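Local coordinates for protein KLLA0E02245p (Kluyveromyces lactis, PDB 4GPS) that removes NAD caps and methylguanosine caps from the 5' ends of RNAs and degrades RNA as a divalent-metal-dependent 5'-3' exoribonuclease, at residues Val89-Tyr94 / Leu102-Ser107; Ser297-Leu302 / Ile328-Ser333; Lys310-Trp315 / Phe368-Ala373; Thr398-Gln403 / Leu410-Ala415. All coordinates share one frame; numbering follows the deposited sequence.

Contact 1 (Val89-Tyr94 / Leu102-Ser107); sequences VHNCSY and LWNEAS
N104 grips two residues of the facing strand with one side-chain amide. Its ND2 donates to H90 ND1 at 3.1 Å, nearly straight at 168° and close to the plane of both the ring and the amide. Its OD1 accepts from N91 N at 2.9 Å. The backbone adds N104 N to N91 O, and S93 and L102 form an antiparallel hydrogen-bonded pair. The side chain of N91 also takes part: its OD1 lies 2.7 Å from S107 OG, a hydroxyl also close to N104 O, so its proton has competing acceptors. Without the N104 amide, as with an alanine here, H90 ND1 and N91 N would probably lose their partner and the imidazole would be freer to turn.

The aromatic contacts centre on W103. C92 places CB and SG over one face of its six-membered ring, SG 4.2 Å from the centroid. C92 SG sits between backbone N and carbonyl carbon (chi1 65°), which directs the sulfur over the indole. The W103 edge points toward the H90 face, planes 84° apart.

The two segments lie on the hairpin of strands 86-95 and 100-103. Strand 259-268 flanks it, with a classic bulge where V89 and H90 face I264. Helix 156-167 packs against W103, R166 making a cation-pi contact.

Contact 2 (Ser297-Leu302 / Ile328-Ser333); sequences SVHFKL and IGFRNS
I328 opens the contact with its side chain. Its CD1 meets the edge of the F300 ring, 4.1 Å from F300 CE1, and its CG2 rests near S297 CB. G329 contributes backbone: its O accepts from S297 N at 3.0 Å. This is the first of two bonds that join the strands in parallel, with S297 paired to F330.

F330 carries most of the side-chain packing. Its CG is anti to the carbonyl carbon (chi1 -62°), and this lays one face of the ring against H299 and turns its edge to F300. H299 lies over that face in an offset stack, planes 5° apart and centroids 4.7 Å apart. F330 CB also sits over the imidazole as a CH-pi contact. Toward F300 the meeting is edge-to-face: the F330 edge points at the F300 face, with CE2 3.6 Å from F300 CE1. F330 CA approaches S297 O at 3.1 Å.

R331 N gives the second backbone bond, to S297 O at 2.9 Å. The guanidinium passes beside S297, and V298 CG2 lies over one of its faces. R331 O is joined to H299 N through a water. S333 ends the contact, with OG against V298 CG2.

F300 also meets H307 edge-to-face, which ties the cluster to helix 305-319. The arrangement is a parallel strand pair closed by an aromatic cluster, at the end of the strand that carries the metal ligands E293 and I294 and the probable substrate-binding K295. It belongs to the PD-(D/E)XK nuclease fold.

Contact 3 (Lys310-Trp315 / Phe368-Ala373); sequences KLLRMW and FNPNVA
The start of helix 370-393 packs here against the middle of helix 305-319, within the buried core of the nuclease fold. P370, in the first turn, lies over one face of W315. Its CB is 3.6 Å from the centroid of the six-membered ring and only 6° off the normal, a CH-pi contact. P370 O approaches the same ring, 3.6 Å from W315 CH2. The indole reaches the proline because W315 CG is anti to the backbone N (chi1 174°). W315 NE1 is held separately by T79.

L312, one turn earlier, fills the space beside the proline. Its CD1 touches P370 CA at 3.8 Å and also meets F368 O and A373 CB. Its CD2 lies against F368 CB, at the edge of the phenyl ring. N369 is the N-cap: its OD1 accepts from N371 N at 2.8 Å, in the carbonyl plane and on a lone pair, while its ND2 bonds V72 O and Y74 O.

With a residue as small as alanine at W315, the face against P370 CB would be lost, a gap is likely to open, and T79 would probably miss its indole N-H. I346 and I353 of helix 346-353 also touch the tryptophan. The two segments thus meet through apolar and CH-pi contacts, and the bonds of N369 do not cross to 310-315.

Contact 4 (Thr398-Gln403 / Leu410-Ala415); sequences TTFKVQ and LSISPA
F400 has CG anti to the carbonyl carbon (chi1 -61°), and I412 has CG2 anti to the backbone N. These settings bring I412 CG2 to 3.7 Å from F400 CD2. The phenyl ring also reaches P414, with CD2 near its CA. V402 CG1 ends 3.9 Å from L410 CD1; V402 and I412 share one face of the hairpin. That face packs on helix 370-393, where L388 and L391 meet F400, L391 meets I412 and V383 meets L410.

The other face holds K401, Q403, S411 and S413. Q403 CB and S411 CB sit side by side, and K401 CB lies near S413 OG.

Between the faces runs an antiparallel ladder. S411 N donates to Q403 O at 2.6 Å, and Q403 N answers to S411 O. K401 N binds S413 O at 2.9 Å, while the return bond from S413 N to K401 O is weak at 3.4 Å. A415 N closes the ladder on T399 O at 2.8 Å. A water accepts from T399 N and lies 3.1 Å from A415 O, one of several acceptors within its reach.

Strands 198-204 and 60-63 extend the hairpin on its two outer edges. The chemistry is split: backbone bonds set the register, apolar side chains seat one face on the helix, and polar ones line the other.

Overall arrangement
Contact 3 is the buried one, its centre about 11 Å from the centre of the chain; contacts 1, 2 and 4 are partly buried, their centres 19 to 23 Å from it. Contacts 2 and 3 touch each other: F300 and L302 pack on L311, and I328 on M314, so helix 305-319 serves both. Helix 370-393 starts in contact 3, and F400, L410 and I412 of contact 4 pack on it. Contacts 1 and 4 are both hairpins, but side-chain amide and hydroxyl groups reinforce contact 1, whereas contact 4 combines a backbone ladder with an apolar face. Contact 2 combines parallel strand bonds with aromatic stacking; contact 3 depends on apolar packing.

Contact 1 (Val89-Tyr94 / Leu102-Ser107)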
loop_
_atom_site.group_PDB
_atom_site.type_symbol
_atom_site.label_atom_id
_atom_site.label_comp_id
_atom_site.label_asym_id
_atom_site.label_seq_id
_atom_site.Cartn_x
_atom_site.Cartn_y
_atom_site.Cartn_z
ATOM N N VAL A 89 4.236 15.059 2.554
ATOM C CA VAL A 89 5.258 16.100 2.507
ATOM C C VAL A 89 5.436 16.677 1.089
ATOM O O VAL A 89 5.928 17.776 0.938
ATOM C CB VAL A 89 6.620 15.573 3.062
ATOM C CG1 VAL A 89 6.464 15.144 4.538
ATOM C CG2 VAL A 89 7.106 14.398 2.223
ATOM N N HIS A 90 5.051 15.934 0.057
ATOM C CA HIS A 90 5.134 16.418 -1.333
ATOM C C HIS A 90 4.137 15.584 -2.129
ATOM O O HIS A 90 3.677 14.546 -1.652
ATOM C CB HIS A 90 6.515 16.163 -1.945
ATOM C CG HIS A 90 7.597 17.043 -1.410
ATOM N ND1 HIS A 90 7.729 18.364 -1.779
ATOM C CD2 HIS A 90 8.597 16.793 -0.530
ATOM C CE1 HIS A 90 8.766 18.888 -1.151
ATOM N NE2 HIS A 90 9.310 17.957 -0.388
ATOM N N ASN A 91 3.788 16.056 -3.319
ATOM C CA ASN A 91 2.957 15.297 -4.210
ATOM C C ASN A 91 3.389 15.720 -5.597
ATOM O O ASN A 91 4.057 16.734 -5.742
ATOM C CB ASN A 91 1.469 15.542 -3.975
ATOM C CG ASN A 91 1.085 16.965 -4.144
ATOM O OD1 ASN A 91 1.169 17.520 -5.239
ATOM N ND2 ASN A 91 0.640 17.578 -3.059
ATOM N N CYS A 92 3.081 14.915 -6.610
ATOM C CA CYS A 92 3.458 15.284 -7.957
ATOM C C CYS A 92 2.731 14.474 -8.991
ATOM O O CYS A 92 2.362 13.327 -8.751
ATOM C CB CYS A 92 4.956 15.127 -8.179
ATOM S SG CYS A 92 5.530 13.444 -8.071
ATOM N N SER A 93 2.489 15.098 -10.134
ATOM C CA SER A 93 1.844 14.407 -11.224
ATOM C C SER A 93 2.934 14.195 -12.272
ATOM O O SER A 93 3.786 15.058 -12.521
ATOM C CB SER A 93 0.654 15.202 -11.771
ATOM O OG SER A 93 0.954 16.567 -11.873
ATOM N N TYR A 94 2.936 13.003 -12.832
ATOM C CA TYR A 94 3.923 12.644 -13.802
ATOM C C TYR A 94 3.229 12.484 -15.151
ATOM O O TYR A 94 2.461 11.539 -15.341
ATOM C CB TYR A 94 4.598 11.346 -13.328
ATOM C CG TYR A 94 5.448 10.643 -14.361
ATOM C CD1 TYR A 94 6.148 11.363 -15.334
ATOM C CD2 TYR A 94 5.589 9.255 -14.343
ATOM C CE1 TYR A 94 6.959 10.728 -16.254
ATOM C CE2 TYR A 94 6.405 8.610 -15.255
ATOM C CZ TYR A 94 7.088 9.356 -16.203
ATOM O OH TYR A 94 7.939 8.726 -17.072
ATOM N N LEU A 102 5.351 17.400 -12.245
ATOM C CA LEU A 102 4.911 18.703 -11.774
ATOM C C LEU A 102 4.733 18.525 -10.273
ATOM O O LEU A 102 3.916 17.715 -9.827
ATOM C CB LEU A 102 3.588 19.100 -12.431
ATOM C CG LEU A 102 3.668 19.121 -13.953
ATOM C CD1 LEU A 102 2.323 19.517 -14.528
ATOM C CD2 LEU A 102 4.738 20.099 -14.388
ATOM N N TRP A 103 5.485 19.280 -9.489
ATOM C CA TRP A 103 5.402 19.150 -8.048
ATOM C C TRP A 103 4.411 20.046 -7.335
ATOM O O TRP A 103 4.179 21.191 -7.734
ATOM C CB TRP A 103 6.770 19.390 -7.394
ATOM C CG TRP A 103 7.803 18.376 -7.759
ATOM C CD1 TRP A 103 8.610 18.394 -8.850
ATOM C CD2 TRP A 103 8.093 17.160 -7.056
ATOM N NE1 TRP A 103 9.392 17.266 -8.873
ATOM C CE2 TRP A 103 9.094 16.491 -7.783
ATOM C CE3 TRP A 103 7.599 16.573 -5.883
ATOM C CZ2 TRP A 103 9.614 15.257 -7.378
ATOM C CZ3 TRP A 103 8.104 15.360 -5.483
ATOM C CH2 TRP A 103 9.111 14.711 -6.228
ATOM N N ASN A 104 3.835 19.488 -6.270
ATOM C CA ASN A 104 2.939 20.188 -5.380
ATOM C C ASN A 104 1.897 21.133 -5.982
ATOM O O ASN A 104 0.974 20.678 -6.647
ATOM C CB ASN A 104 3.816 20.889 -4.324
ATOM C CG ASN A 104 4.716 19.896 -3.587
ATOM O OD1 ASN A 104 4.233 18.880 -3.065
ATOM N ND2 ASN A 104 6.011 20.166 -3.550
ATOM N N GLU A 105 2.031 22.436 -5.741
ATOM C CA GLU A 105 1.060 23.417 -6.265
ATOM C C GLU A 105 0.959 23.368 -7.793
ATOM O O GLU A 105 0.014 23.888 -8.375
ATOM C CB GLU A 105 1.420 24.846 -5.810
ATOM C CG GLU A 105 2.863 25.252 -6.121
ATOM C CD GLU A 105 3.163 26.721 -5.798
ATOM O OE1 GLU A 105 3.150 27.569 -6.726
ATOM O OE2 GLU A 105 3.411 27.032 -4.608
ATOM N N ALA A 106 1.921 22.717 -8.435
ATOM C CA ALA A 106 1.906 22.603 -9.883
ATOM C C ALA A 106 1.282 21.304 -10.370
ATOM O O ALA A 106 0.975 21.188 -11.561
ATOM C CB ALA A 106 3.335 22.717 -10.444
ATOM N N SER A 107 1.101 20.325 -9.473
ATOM C CA SER A 107 0.526 19.038 -9.882
ATOM C C SER A 107 -0.986 19.100 -10.140
ATOM O O SER A 107 -1.708 19.979 -9.625
ATOM C CB SER A 107 0.810 17.967 -8.830
ATOM O OG SER A 107 0.053 18.206 -7.652
#

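Contact 2 (Ser297-Leu302 / Ile328-Ser333)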
loop_
_atom_site.group_PDB
_atom_site.type_symbol
_atom_site.label_atom_id
_atom_site.label_comp_id
_atom_site.label_asym_id
_atom_site.label_seq_id
_atom_site.Cartn_x
_atom_site.Cartn_y
_atom_site.Cartn_z
ATOM N N SER A 297 -13.850 -5.270 -7.271
ATOM C CA SER A 297 -14.000 -6.550 -6.583
ATOM C C SER A 297 -15.298 -7.294 -6.886
ATOM O O SER A 297 -16.255 -6.754 -7.432
ATOM C CB SER A 297 -13.923 -6.309 -5.068
ATOM O OG SER A 297 -13.733 -7.502 -4.343
ATOM N N VAL A 298 -15.316 -8.558 -6.522
ATOM C CA VAL A 298 -16.522 -9.345 -6.657
ATOM C C VAL A 298 -16.994 -9.317 -5.167
ATOM O O VAL A 298 -16.164 -9.072 -4.277
ATOM C CB VAL A 298 -16.113 -10.744 -7.181
ATOM C CG1 VAL A 298 -16.169 -11.763 -6.113
ATOM C CG2 VAL A 298 -16.918 -11.080 -8.408
ATOM N N HIS A 299 -18.283 -9.491 -4.870
ATOM C CA HIS A 299 -18.719 -9.470 -3.462
ATOM C C HIS A 299 -17.841 -10.367 -2.571
ATOM O O HIS A 299 -17.441 -11.462 -2.961
ATOM C CB HIS A 299 -20.215 -9.825 -3.331
ATOM C CG HIS A 299 -21.130 -8.661 -3.618
ATOM N ND1 HIS A 299 -21.226 -7.561 -2.781
ATOM C CD2 HIS A 299 -21.935 -8.395 -4.676
ATOM C CE1 HIS A 299 -22.048 -6.673 -3.314
ATOM N NE2 HIS A 299 -22.492 -7.153 -4.463
ATOM N N PHE A 300 -17.532 -9.867 -1.376
ATOM C CA PHE A 300 -16.631 -10.552 -0.453
ATOM C C PHE A 300 -17.122 -11.801 0.209
ATOM O O PHE A 300 -18.252 -11.859 0.679
ATOM C CB PHE A 300 -16.176 -9.593 0.646
ATOM C CG PHE A 300 -15.278 -8.507 0.154
ATOM C CD1 PHE A 300 -15.606 -7.158 0.370
ATOM C CD2 PHE A 300 -14.125 -8.818 -0.558
ATOM C CE1 PHE A 300 -14.796 -6.137 -0.124
ATOM C CE2 PHE A 300 -13.301 -7.794 -1.060
ATOM C CZ PHE A 300 -13.645 -6.455 -0.841
ATOM N N LYS A 301 -16.250 -12.799 0.249
ATOM C CA LYS A 301 -16.555 -14.062 0.913
ATOM C C LYS A 301 -15.554 -14.167 2.062
ATOM O O LYS A 301 -14.435 -14.649 1.862
ATOM C CB LYS A 301 -16.398 -15.241 -0.075
ATOM C CG LYS A 301 -17.558 -15.339 -1.082
ATOM C CD LYS A 301 -17.164 -15.890 -2.447
ATOM C CE LYS A 301 -17.318 -17.390 -2.556
ATOM N NZ LYS A 301 -16.698 -17.867 -3.825
ATOM N N LEU A 302 -15.903 -13.668 3.254
ATOM C CA LEU A 302 -14.953 -13.782 4.358
ATOM C C LEU A 302 -14.846 -15.302 4.426
ATOM O O LEU A 302 -15.745 -16.015 3.951
ATOM C CB LEU A 302 -15.529 -13.169 5.632
ATOM C CG LEU A 302 -15.907 -11.685 5.510
ATOM C CD1 LEU A 302 -16.655 -11.262 6.762
ATOM C CD2 LEU A 302 -14.664 -10.828 5.319
ATOM N N ILE A 328 -15.118 1.049 -3.314
ATOM C CA ILE A 328 -15.108 -0.237 -3.953
ATOM C C ILE A 328 -16.250 -0.411 -4.941
ATOM O O ILE A 328 -17.406 -0.043 -4.671
ATOM C CB ILE A 328 -15.157 -1.331 -2.892
ATOM C CG1 ILE A 328 -13.856 -1.275 -2.103
ATOM C CG2 ILE A 328 -15.421 -2.712 -3.533
ATOM C CD1 ILE A 328 -13.746 -2.324 -1.023
ATOM N N GLY A 329 -15.897 -0.925 -6.110
ATOM C CA GLY A 329 -16.888 -1.189 -7.131
ATOM C C GLY A 329 -17.050 -2.700 -7.227
ATOM O O GLY A 329 -16.123 -3.400 -7.652
ATOM N N PHE A 330 -18.201 -3.207 -6.807
ATOM C CA PHE A 330 -18.441 -4.642 -6.857
ATOM C C PHE A 330 -19.112 -4.954 -8.167
ATOM O O PHE A 330 -20.064 -4.284 -8.569
ATOM C CB PHE A 330 -19.338 -5.088 -5.699
ATOM C CG PHE A 330 -18.749 -4.838 -4.342
ATOM C CD1 PHE A 330 -19.021 -3.671 -3.656
ATOM C CD2 PHE A 330 -17.952 -5.794 -3.726
ATOM C CE1 PHE A 330 -18.507 -3.460 -2.363
ATOM C CE2 PHE A 330 -17.434 -5.587 -2.439
ATOM C CZ PHE A 330 -17.718 -4.417 -1.765
ATOM N N ARG A 331 -18.602 -5.958 -8.853
ATOM C CA ARG A 331 -19.202 -6.320 -10.122
ATOM C C ARG A 331 -19.858 -7.676 -10.001
ATOM O O ARG A 331 -19.448 -8.486 -9.182
ATOM C CB ARG A 331 -18.155 -6.358 -11.248
ATOM C CG ARG A 331 -17.143 -7.460 -11.095
ATOM C CD ARG A 331 -16.177 -7.536 -12.285
ATOM N NE ARG A 331 -15.323 -8.719 -12.138
ATOM C CZ ARG A 331 -14.347 -8.827 -11.239
ATOM N NH1 ARG A 331 -14.079 -7.813 -10.413
ATOM N NH2 ARG A 331 -13.674 -9.966 -11.123
ATOM N N ASN A 332 -20.888 -7.894 -10.820
ATOM C CA ASN A 332 -21.606 -9.168 -10.887
ATOM C C ASN A 332 -20.567 -10.168 -11.420
ATOM O O ASN A 332 -19.849 -9.859 -12.379
ATOM C CB ASN A 332 -22.756 -9.041 -11.886
ATOM C CG ASN A 332 -23.634 -10.260 -11.916
ATOM O OD1 ASN A 332 -24.444 -10.468 -11.016
ATOM N ND2 ASN A 332 -23.475 -11.084 -12.947
ATOM N N SER A 333 -20.474 -11.353 -10.822
ATOM C CA SER A 333 -19.478 -12.335 -11.275
ATOM C C SER A 333 -19.715 -12.762 -12.714
ATOM O O SER A 333 -18.777 -12.821 -13.510
ATOM C CB SER A 333 -19.489 -13.584 -10.381
ATOM O OG SER A 333 -19.194 -13.249 -9.027
HETATM O O HOH W 1 -20.287 -10.012 -7.016
#

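Contact 3 (Lys310-Trp315 / Phe368-Ala373)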
loop_
_atom_site.group_PDB
_atom_site.type_symbol
_atom_site.label_atom_id
_atom_site.label_comp_id
_atom_site.label_asym_id
_atom_site.label_seq_id
_atom_site.Cartn_x
_atom_site.Cartn_y
_atom_site.Cartn_z
ATOM N N LYS A 310 -6.870 -9.856 0.447
ATOM C CA LYS A 310 -7.138 -8.601 -0.241
ATOM C C LYS A 310 -7.631 -7.518 0.739
ATOM O O LYS A 310 -7.156 -6.382 0.700
ATOM C CB LYS A 310 -8.152 -8.824 -1.381
ATOM C CG LYS A 310 -8.586 -7.556 -2.039
ATOM C CD LYS A 310 -9.663 -7.781 -3.095
ATOM C CE LYS A 310 -9.134 -8.470 -4.339
ATOM N NZ LYS A 310 -10.252 -8.625 -5.323
ATOM N N LEU A 311 -8.569 -7.876 1.615
ATOM C CA LEU A 311 -9.093 -6.940 2.610
ATOM C C LEU A 311 -7.962 -6.473 3.537
ATOM O O LEU A 311 -7.826 -5.276 3.795
ATOM C CB LEU A 311 -10.216 -7.591 3.423
ATOM C CG LEU A 311 -11.483 -7.875 2.597
ATOM C CD1 LEU A 311 -12.326 -8.878 3.329
ATOM C CD2 LEU A 311 -12.275 -6.585 2.337
ATOM N N LEU A 312 -7.120 -7.397 4.003
ATOM C CA LEU A 312 -6.021 -7.003 4.881
ATOM C C LEU A 312 -5.054 -6.075 4.142
ATOM O O LEU A 312 -4.613 -5.061 4.678
ATOM C CB LEU A 312 -5.270 -8.239 5.403
ATOM C CG LEU A 312 -4.018 -7.999 6.260
ATOM C CD1 LEU A 312 -4.444 -7.273 7.556
ATOM C CD2 LEU A 312 -3.278 -9.328 6.549
ATOM N N ARG A 313 -4.750 -6.406 2.895
ATOM C CA ARG A 313 -3.824 -5.617 2.106
ATOM C C ARG A 313 -4.377 -4.208 1.919
ATOM O O ARG A 313 -3.664 -3.215 2.033
ATOM C CB ARG A 313 -3.599 -6.318 0.759
ATOM C CG ARG A 313 -2.187 -6.183 0.221
ATOM C CD ARG A 313 -1.922 -7.055 -1.006
ATOM N NE ARG A 313 -0.482 -7.100 -1.266
ATOM C CZ ARG A 313 0.180 -6.077 -1.771
ATOM N NH1 ARG A 313 -0.482 -4.985 -2.076
ATOM N NH2 ARG A 313 1.490 -6.105 -1.897
ATOM N N MET A 314 -5.675 -4.150 1.676
ATOM C CA MET A 314 -6.425 -2.914 1.459
ATOM C C MET A 314 -6.274 -2.041 2.728
ATOM O O MET A 314 -5.970 -0.842 2.670
ATOM C CB MET A 314 -7.890 -3.306 1.266
ATOM C CG MET A 314 -8.704 -2.480 0.381
ATOM S SD MET A 314 -10.303 -3.295 0.031
ATOM C CE MET A 314 -9.830 -4.394 -1.362
ATOM N N TRP A 315 -6.529 -2.659 3.873
ATOM C CA TRP A 315 -6.399 -1.978 5.131
ATOM C C TRP A 315 -4.959 -1.460 5.289
ATOM O O TRP A 315 -4.773 -0.295 5.627
ATOM C CB TRP A 315 -6.731 -2.941 6.275
ATOM C CG TRP A 315 -6.472 -2.358 7.642
ATOM C CD1 TRP A 315 -7.270 -1.470 8.332
ATOM C CD2 TRP A 315 -5.308 -2.553 8.443
ATOM N NE1 TRP A 315 -6.667 -1.102 9.498
ATOM C CE2 TRP A 315 -5.461 -1.748 9.600
ATOM C CE3 TRP A 315 -4.140 -3.323 8.297
ATOM C CZ2 TRP A 315 -4.487 -1.697 10.613
ATOM C CZ3 TRP A 315 -3.168 -3.267 9.308
ATOM C CH2 TRP A 315 -3.353 -2.458 10.447
ATOM N N PHE A 368 -5.263 -13.537 9.546
ATOM C CA PHE A 368 -5.239 -12.224 8.887
ATOM C C PHE A 368 -5.660 -11.087 9.840
ATOM O O PHE A 368 -6.451 -10.195 9.500
ATOM C CB PHE A 368 -6.160 -12.224 7.654
ATOM C CG PHE A 368 -5.964 -13.404 6.741
ATOM C CD1 PHE A 368 -6.746 -14.556 6.886
ATOM C CD2 PHE A 368 -4.992 -13.375 5.741
ATOM C CE1 PHE A 368 -6.561 -15.662 6.050
ATOM C CE2 PHE A 368 -4.798 -14.469 4.904
ATOM C CZ PHE A 368 -5.589 -15.621 5.062
ATOM N N ASN A 369 -5.117 -11.113 11.044
ATOM C CA ASN A 369 -5.457 -10.096 12.017
ATOM C C ASN A 369 -4.612 -8.828 11.777
ATOM O O ASN A 369 -3.381 -8.880 11.852
ATOM C CB ASN A 369 -5.205 -10.652 13.430
ATOM C CG ASN A 369 -5.831 -9.798 14.516
ATOM O OD1 ASN A 369 -5.680 -8.571 14.545
ATOM N ND2 ASN A 369 -6.528 -10.450 15.431
ATOM N N PRO A 370 -5.263 -7.676 11.517
ATOM C CA PRO A 370 -4.515 -6.434 11.289
ATOM C C PRO A 370 -3.594 -6.099 12.470
ATOM O O PRO A 370 -2.588 -5.407 12.296
ATOM C CB PRO A 370 -5.595 -5.372 11.135
ATOM C CG PRO A 370 -6.849 -6.143 10.913
ATOM C CD PRO A 370 -6.703 -7.419 11.633
ATOM N N ASN A 371 -3.935 -6.576 13.669
ATOM C CA ASN A 371 -3.115 -6.273 14.837
ATOM C C ASN A 371 -1.832 -7.071 14.832
ATOM O O ASN A 371 -0.776 -6.568 15.221
ATOM C CB ASN A 371 -3.901 -6.496 16.115
ATOM C CG ASN A 371 -5.056 -5.533 16.241
ATOM O OD1 ASN A 371 -6.227 -5.912 16.046
ATOM N ND2 ASN A 371 -4.743 -4.273 16.553
ATOM N N VAL A 372 -1.910 -8.310 14.367
ATOM C CA VAL A 372 -0.714 -9.126 14.252
ATOM C C VAL A 372 0.134 -8.526 13.108
ATOM O O VAL A 372 1.343 -8.437 13.224
ATOM C CB VAL A 372 -1.106 -10.588 13.966
ATOM C CG1 VAL A 372 0.113 -11.418 13.605
ATOM C CG2 VAL A 372 -1.801 -11.146 15.206
ATOM N N ALA A 373 -0.498 -8.096 12.011
ATOM C CA ALA A 373 0.266 -7.477 10.909
ATOM C C ALA A 373 1.046 -6.273 11.491
ATOM O O ALA A 373 2.229 -6.078 11.204
ATOM C CB ALA A 373 -0.672 -7.011 9.780
#

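Contact 4 (Thr398-Gln403 / Leu410-Ala415)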
loop_
_atom_site.group_PDB
_atom_site.type_symbol
_atom_site.label_atom_id
_atom_site.label_comp_id
_atom_site.label_asym_id
_atom_site.label_seq_id
_atom_site.Cartn_x
_atom_site.Cartn_y
_atom_site.Cartn_z
ATOM N N THR A 398 26.891 -1.838 -0.515
ATOM C CA THR A 398 25.875 -0.966 0.026
ATOM C C THR A 398 24.509 -1.583 -0.328
ATOM O O THR A 398 23.480 -1.221 0.249
ATOM C CB THR A 398 26.000 0.479 -0.567
ATOM O OG1 THR A 398 25.937 0.450 -2.007
ATOM C CG2 THR A 398 27.298 1.097 -0.144
ATOM N N THR A 399 24.493 -2.520 -1.279
ATOM C CA THR A 399 23.232 -3.134 -1.677
ATOM C C THR A 399 23.138 -4.621 -1.268
ATOM O O THR A 399 24.082 -5.391 -1.456
ATOM C CB THR A 399 22.989 -2.952 -3.207
ATOM O OG1 THR A 399 23.133 -1.562 -3.558
ATOM C CG2 THR A 399 21.588 -3.393 -3.574
ATOM N N PHE A 400 21.982 -4.997 -0.716
ATOM C CA PHE A 400 21.720 -6.337 -0.206
ATOM C C PHE A 400 20.442 -6.993 -0.734
ATOM O O PHE A 400 19.427 -6.325 -0.925
ATOM C CB PHE A 400 21.616 -6.289 1.336
ATOM C CG PHE A 400 22.864 -5.803 2.022
ATOM C CD1 PHE A 400 23.152 -4.440 2.100
ATOM C CD2 PHE A 400 23.788 -6.708 2.529
ATOM C CE1 PHE A 400 24.340 -3.988 2.668
ATOM C CE2 PHE A 400 24.989 -6.254 3.100
ATOM C CZ PHE A 400 25.261 -4.895 3.168
ATOM N N LYS A 401 20.484 -8.303 -0.964
ATOM C CA LYS A 401 19.291 -9.013 -1.401
ATOM C C LYS A 401 18.590 -9.396 -0.106
ATOM O O LYS A 401 19.186 -10.046 0.755
ATOM C CB LYS A 401 19.630 -10.288 -2.172
ATOM C CG LYS A 401 20.231 -10.074 -3.551
ATOM C CD LYS A 401 20.111 -11.352 -4.376
ATOM C CE LYS A 401 20.623 -11.159 -5.801
ATOM N NZ LYS A 401 20.255 -12.341 -6.650
ATOM N N VAL A 402 17.330 -8.998 0.040
ATOM C CA VAL A 402 16.603 -9.306 1.250
ATOM C C VAL A 402 15.515 -10.297 0.935
ATOM O O VAL A 402 14.689 -10.075 0.019
ATOM C CB VAL A 402 15.994 -8.031 1.888
ATOM C CG1 VAL A 402 15.131 -8.415 3.051
ATOM C CG2 VAL A 402 17.100 -7.098 2.361
ATOM N N GLN A 403 15.515 -11.408 1.679
ATOM C CA GLN A 403 14.509 -12.439 1.454
ATOM C C GLN A 403 13.869 -12.951 2.701
ATOM O O GLN A 403 14.499 -13.037 3.772
ATOM C CB GLN A 403 15.100 -13.608 0.673
ATOM C CG GLN A 403 15.466 -13.182 -0.712
ATOM C CD GLN A 403 16.384 -14.148 -1.384
ATOM O OE1 GLN A 403 16.005 -15.286 -1.650
ATOM N NE2 GLN A 403 17.608 -13.706 -1.664
ATOM N N LEU A 410 14.364 -14.766 7.596
ATOM C CA LEU A 410 14.974 -13.644 6.904
ATOM C C LEU A 410 16.381 -13.972 6.403
ATOM O O LEU A 410 17.194 -14.472 7.160
ATOM C CB LEU A 410 15.043 -12.431 7.865
ATOM C CG LEU A 410 15.980 -11.282 7.464
ATOM C CD1 LEU A 410 15.411 -10.624 6.216
ATOM C CD2 LEU A 410 16.143 -10.275 8.601
ATOM N N SER A 411 16.658 -13.679 5.133
ATOM C CA SER A 411 17.983 -13.896 4.523
ATOM C C SER A 411 18.562 -12.623 3.902
ATOM O O SER A 411 17.924 -12.006 3.053
ATOM C CB SER A 411 17.917 -14.955 3.428
ATOM O OG SER A 411 18.073 -16.229 3.987
ATOM N N ILE A 412 19.769 -12.245 4.317
ATOM C CA ILE A 412 20.437 -11.055 3.790
ATOM C C ILE A 412 21.853 -11.395 3.295
ATOM O O ILE A 412 22.692 -11.890 4.039
ATOM C CB ILE A 412 20.567 -9.934 4.854
ATOM C CG1 ILE A 412 19.200 -9.596 5.441
ATOM C CG2 ILE A 412 21.122 -8.675 4.207
ATOM C CD1 ILE A 412 19.216 -8.455 6.464
ATOM N N SER A 413 22.119 -11.134 2.027
ATOM C CA SER A 413 23.433 -11.399 1.461
ATOM C C SER A 413 23.756 -10.221 0.560
ATOM O O SER A 413 22.864 -9.633 -0.058
ATOM C CB SER A 413 23.416 -12.697 0.668
ATOM O OG SER A 413 22.274 -12.720 -0.145
ATOM N N PRO A 414 25.036 -9.865 0.467
ATOM C CA PRO A 414 25.443 -8.730 -0.366
ATOM C C PRO A 414 25.240 -8.953 -1.853
ATOM O O PRO A 414 25.424 -10.057 -2.344
ATOM C CB PRO A 414 26.914 -8.544 0.009
ATOM C CG PRO A 414 27.366 -9.941 0.259
ATOM C CD PRO A 414 26.206 -10.581 1.010
ATOM N N ALA A 415 24.823 -7.902 -2.551
ATOM C CA ALA A 415 24.631 -7.957 -3.996
ATOM C C ALA A 415 25.848 -7.244 -4.594
ATOM O O ALA A 415 26.449 -6.399 -3.937
ATOM C CB ALA A 415 23.366 -7.246 -4.376
HETATM O O HOH W 2 26.446 -3.297 -3.438
#